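Local coordinates for uncharacterized protein YLR132C (PDB 6PFQ) that probably acts as an exoribonuclease of the 2H phosphodiesterase superfamily (Usb1) that trims the 3' end of U6 small nuclear RNA, at residues L16-D19 with S20-Q24; N34-M37 with D38-R42. All coordinates share one frame; numbering follows the deposited sequence.

Contact 1. Residues L16-D19 with S20-Q24; sequences LRLD and SKQQQ
A capping box built by Asp-19 and Gln-22 starts helix 20-39, where the chain leaves strand 9-16 and turns into its first helix. Asp-19 is the N-cap: its OD1 takes the amide hydrogen of Gln-22 N at 2.7 Å, almost straight at 170° and nearly along the C-O axis. The carboxylate gets there because CG is tucked between the backbone N and the carbonyl carbon (chi1 66°), which turns it over the first helical turn. The return bond runs from Asp-19 N to Gln-22 OE1 (2.9 Å), in the plane of the side-chain carbonyl and on a lone pair. The two side chains cross at about a right angle, with carboxylate and amide planes 47° apart. A water donates to the same OE1 and to Arg-17 O, while NE2 of Gln-22 turns to the backbone carbonyl of Asn-197. Gln-23 extends back so that its NE2 reaches Leu-18 O at 3.0 Å, coming from above the carbonyl plane. Alongside these polar links, Leu-18 CG lies 3.9 Å from Gln-22 CB, and both side chains lie on Phe-200. With both ends of its amide engaged, the buried Gln-22 has its rotation fixed, and the negative charge of Asp-19 beside the helix N terminus probably interacts favourably with the helix dipole.

Contact 2. Residues N34-M37 with D38-R42; sequences NAVM and DTHHR
Met-37 and Arg-42 meet at the C-terminal end of helix 20-39, a local contact in which the last helical turn folds over into the loop leading to strand 46-47. Ordinary helical bonds persist up to His-40 N, which donates to Val-36 O at 3.1 Å; its second approach, to Met-37 O, is weak. The helical path is broken at His-41, whose positive phi of 57° brings Arg-42 N round to Met-37 O, 2.8 Å away and nearly straight at 171°. Inside this wider loop, His-41 N bonds to Asp-38 O at 3.0 Å. Side chains follow the turn. Val-36 and His-40 run side by side, pointing the same way, with CG1 of the valine 3.9 Å from CD2 of the imidazole. The ring also sets that CD2 edge, in plane, 3.3 Å from Val-36 O, while its NE2 is bonded to Glu-186. Bends at chi2 (-60°) and chi3 fold the Met-37 chain, with SD 4.0 Å from Arg-42 CB. The buried thioether packs on Leu-179, Leu-182 and Val-183 of helix 169-186. Arg-42 lays its own chain against Leu-179 and carries its guanidinium to Ser-178 OG and Arg-175 O, so the turn and the neighbouring helix are joined by apolar packing and polar bonds together. The 6→1 bond to Met-37 O enclosing the 5→2 bond to Asp-38 O, with His-41 at C-prime in the left-handed helical region, defines a Schellman motif.

Followed from the N terminus, the two contacts stand in series at the ends of one element, helix 20-39, and neither encloses nor crosses the other. Contact 1 closes the short connection from strand 9-16 into the helix and sets that start against strand 200-202 and Leu-59 of strand 59-68. Contact 2 closes the exit, where the chain turns toward strand 46-47, and leans on helix 169-186. The centres of contact 1 and contact 2 lie about 25 Å apart and their nearest atoms about 12 Å apart; the two do not touch, and both use helix 20-39. Contact 1 sits nearer the UMP-binding residues, with the Arg-17 side chain about 8 Å from that of His-60; contact 2 lies away from them.

Contact 1. Residues L16-D19 with S20-Q24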
loop_
_atom_site.group_PDB
_atom_site.type_symbol
_atom_site.label_atom_id
_atom_site.label_comp_id
_atom_site.label_asym_id
_atom_site.label_seq_id
_atom_site.Cartn_x
_atom_site.Cartn_y
_atom_site.Cartn_z
ATOM N N LEU A 16 9.457 -0.816 2.111
ATOM C CA LEU A 16 10.257 -0.454 0.933
ATOM C C LEU A 16 11.024 0.832 1.234
ATOM O O LEU A 16 10.448 1.926 1.236
ATOM C CB LEU A 16 9.379 -0.250 -0.316
ATOM C CG LEU A 16 8.309 -1.310 -0.566
ATOM C CD1 LEU A 16 7.496 -0.881 -1.793
ATOM C CD2 LEU A 16 8.984 -2.680 -0.817
ATOM N N ARG A 17 12.317 0.712 1.503
ATOM C CA ARG A 17 13.139 1.888 1.748
ATOM C C ARG A 17 13.715 2.357 0.422
ATOM O O ARG A 17 14.339 1.568 -0.291
ATOM C CB ARG A 17 14.226 1.577 2.774
ATOM C CG ARG A 17 13.641 1.191 4.160
ATOM C CD ARG A 17 14.724 0.693 5.135
ATOM N NE ARG A 17 15.878 1.583 5.074
ATOM C CZ ARG A 17 16.028 2.644 5.868
ATOM N NH1 ARG A 17 15.104 2.930 6.780
ATOM N NH2 ARG A 17 17.086 3.420 5.739
ATOM N N LEU A 18 13.445 3.614 0.067
ATOM C CA LEU A 18 13.888 4.177 -1.207
ATOM C C LEU A 18 15.311 4.692 -1.105
ATOM O O LEU A 18 15.701 5.297 -0.101
ATOM C CB LEU A 18 12.980 5.337 -1.649
ATOM C CG LEU A 18 11.652 5.005 -2.340
ATOM C CD1 LEU A 18 10.751 4.157 -1.456
ATOM C CD2 LEU A 18 10.986 6.292 -2.762
ATOM N N ASP A 19 16.082 4.456 -2.146
ATOM C CA ASP A 19 17.400 5.053 -2.197
ATOM C C ASP A 19 17.283 6.461 -2.746
ATOM O O ASP A 19 16.206 6.926 -3.120
ATOM C CB ASP A 19 18.364 4.205 -3.030
ATOM C CG ASP A 19 17.988 4.136 -4.500
ATOM O OD1 ASP A 19 17.272 4.993 -5.038
ATOM O OD2 ASP A 19 18.453 3.202 -5.156
ATOM N N SER A 20 18.426 7.147 -2.800
ATOM C CA SER A 20 18.442 8.540 -3.229
ATOM C C SER A 20 17.846 8.720 -4.621
ATOM O O SER A 20 17.053 9.646 -4.847
ATOM C CB SER A 20 19.879 9.060 -3.187
ATOM O OG SER A 20 19.905 10.364 -3.683
ATOM N N LYS A 21 18.210 7.849 -5.571
ATOM C CA LYS A 21 17.684 8.006 -6.925
ATOM C C LYS A 21 16.167 7.802 -6.959
ATOM O O LYS A 21 15.451 8.546 -7.631
ATOM C CB LYS A 21 18.343 7.028 -7.891
ATOM C CG LYS A 21 17.758 7.150 -9.290
ATOM C CD LYS A 21 18.548 6.399 -10.354
ATOM C CE LYS A 21 18.244 6.961 -11.741
ATOM N NZ LYS A 21 18.198 8.462 -11.764
ATOM N N GLN A 22 15.674 6.799 -6.247
ATOM C CA GLN A 22 14.233 6.561 -6.220
ATOM C C GLN A 22 13.496 7.740 -5.579
ATOM O O GLN A 22 12.398 8.120 -6.006
ATOM C CB GLN A 22 13.978 5.263 -5.466
ATOM C CG GLN A 22 14.552 4.048 -6.200
ATOM C CD GLN A 22 14.470 2.827 -5.349
ATOM O OE1 GLN A 22 14.757 2.886 -4.158
ATOM N NE2 GLN A 22 14.017 1.718 -5.931
ATOM N N GLN A 23 14.075 8.330 -4.539
ATOM C CA GLN A 23 13.432 9.495 -3.931
ATOM C C GLN A 23 13.290 10.634 -4.928
ATOM O O GLN A 23 12.241 11.296 -4.977
ATOM C CB GLN A 23 14.231 9.958 -2.706
ATOM C CG GLN A 23 14.267 8.937 -1.583
ATOM C CD GLN A 23 15.354 9.275 -0.540
ATOM O OE1 GLN A 23 15.861 10.399 -0.498
ATOM N NE2 GLN A 23 15.728 8.289 0.277
ATOM N N GLN A 24 14.341 10.877 -5.735
ATOM C CA GLN A 24 14.326 11.987 -6.690
ATOM C C GLN A 24 13.353 11.731 -7.819
ATOM O O GLN A 24 12.721 12.671 -8.330
ATOM C CB GLN A 24 15.724 12.206 -7.280
ATOM C CG GLN A 24 16.797 12.427 -6.256
ATOM C CD GLN A 24 18.170 12.548 -6.894
ATOM O OE1 GLN A 24 18.290 12.743 -8.107
ATOM N NE2 GLN A 24 19.208 12.424 -6.082
HETATM O O HOH W 1 16.013 0.886 -2.643
#

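Contact 2. Residues N34-M37 with D38-R42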
loop_
_atom_site.group_PDB
_atom_site.type_symbol
_atom_site.label_atom_id
_atom_site.label_comp_id
_atom_site.label_asym_id
_atom_site.label_seq_id
_atom_site.Cartn_x
_atom_site.Cartn_y
_atom_site.Cartn_z
ATOM N N ASN A 34 0.766 16.468 -9.531
ATOM C CA ASN A 34 0.099 17.558 -8.838
ATOM C C ASN A 34 -0.044 18.804 -9.719
ATOM O O ASN A 34 -1.028 19.549 -9.577
ATOM C CB ASN A 34 0.847 17.875 -7.537
ATOM C CG ASN A 34 0.599 16.825 -6.478
ATOM O OD1 ASN A 34 -0.445 16.173 -6.478
ATOM N ND2 ASN A 34 1.544 16.659 -5.578
ATOM N N ALA A 35 0.833 18.992 -10.705
ATOM C CA ALA A 35 0.599 20.073 -11.667
ATOM C C ALA A 35 -0.694 19.842 -12.438
ATOM O O ALA A 35 -1.441 20.790 -12.703
ATOM C CB ALA A 35 1.789 20.194 -12.646
ATOM N N VAL A 36 -0.979 18.588 -12.796
ATOM C CA VAL A 36 -2.262 18.263 -13.417
ATOM C C VAL A 36 -3.424 18.479 -12.433
ATOM O O VAL A 36 -4.478 19.001 -12.810
ATOM C CB VAL A 36 -2.236 16.830 -13.970
ATOM C CG1 VAL A 36 -3.591 16.479 -14.544
ATOM C CG2 VAL A 36 -1.128 16.675 -15.036
ATOM N N MET A 37 -3.261 18.096 -11.163
ATOM C CA MET A 37 -4.337 18.364 -10.203
ATOM C C MET A 37 -4.608 19.868 -10.096
ATOM O O MET A 37 -5.765 20.306 -10.096
ATOM C CB MET A 37 -4.012 17.784 -8.817
ATOM C CG MET A 37 -3.710 16.280 -8.801
ATOM S SD MET A 37 -5.116 15.319 -9.400
ATOM C CE MET A 37 -4.655 15.117 -11.132
ATOM N N ASP A 38 -3.551 20.675 -10.035
ATOM C CA ASP A 38 -3.727 22.129 -9.964
ATOM C C ASP A 38 -4.491 22.654 -11.169
ATOM O O ASP A 38 -5.415 23.461 -11.030
ATOM C CB ASP A 38 -2.368 22.822 -9.908
ATOM C CG ASP A 38 -1.722 22.727 -8.564
ATOM O OD1 ASP A 38 -2.443 22.466 -7.588
ATOM O OD2 ASP A 38 -0.487 22.924 -8.481
ATOM N N THR A 39 -4.063 22.258 -12.370
ATOM C CA THR A 39 -4.728 22.706 -13.589
ATOM C C THR A 39 -6.221 22.426 -13.546
ATOM O O THR A 39 -7.035 23.248 -13.984
ATOM C CB THR A 39 -4.119 21.985 -14.783
ATOM O OG1 THR A 39 -2.787 22.454 -14.965
ATOM C CG2 THR A 39 -4.953 22.176 -16.033
ATOM N N HIS A 40 -6.605 21.283 -12.984
ATOM C CA HIS A 40 -7.996 20.873 -12.961
ATOM C C HIS A 40 -8.700 21.208 -11.664
ATOM O O HIS A 40 -9.808 20.711 -11.442
ATOM C CB HIS A 40 -8.081 19.378 -13.258
ATOM C CG HIS A 40 -7.760 19.055 -14.681
ATOM N ND1 HIS A 40 -8.732 18.913 -15.644
ATOM C CD2 HIS A 40 -6.578 18.903 -15.312
ATOM C CE1 HIS A 40 -8.160 18.660 -16.806
ATOM N NE2 HIS A 40 -6.853 18.639 -16.632
ATOM N N HIS A 41 -8.081 22.029 -10.804
ATOM C CA HIS A 41 -8.692 22.471 -9.549
ATOM C C HIS A 41 -9.093 21.279 -8.681
ATOM O O HIS A 41 -10.167 21.260 -8.057
ATOM C CB HIS A 41 -9.879 23.400 -9.816
ATOM C CG HIS A 41 -9.513 24.583 -10.653
ATOM N ND1 HIS A 41 -9.883 24.704 -11.975
ATOM C CD2 HIS A 41 -8.743 25.661 -10.376
ATOM C CE1 HIS A 41 -9.385 25.824 -12.466
ATOM N NE2 HIS A 41 -8.684 26.419 -11.518
ATOM N N ARG A 42 -8.211 20.284 -8.636
ATOM C CA ARG A 42 -8.356 19.116 -7.776
ATOM C C ARG A 42 -7.389 19.194 -6.602
ATOM O O ARG A 42 -6.359 19.862 -6.669
ATOM C CB ARG A 42 -8.077 17.821 -8.539
ATOM C CG ARG A 42 -8.900 17.650 -9.791
ATOM C CD ARG A 42 -10.079 16.797 -9.511
ATOM N NE ARG A 42 -10.833 16.456 -10.711
ATOM C CZ ARG A 42 -11.689 15.443 -10.762
ATOM N NH1 ARG A 42 -11.894 14.678 -9.683
ATOM N NH2 ARG A 42 -12.354 15.207 -11.882
#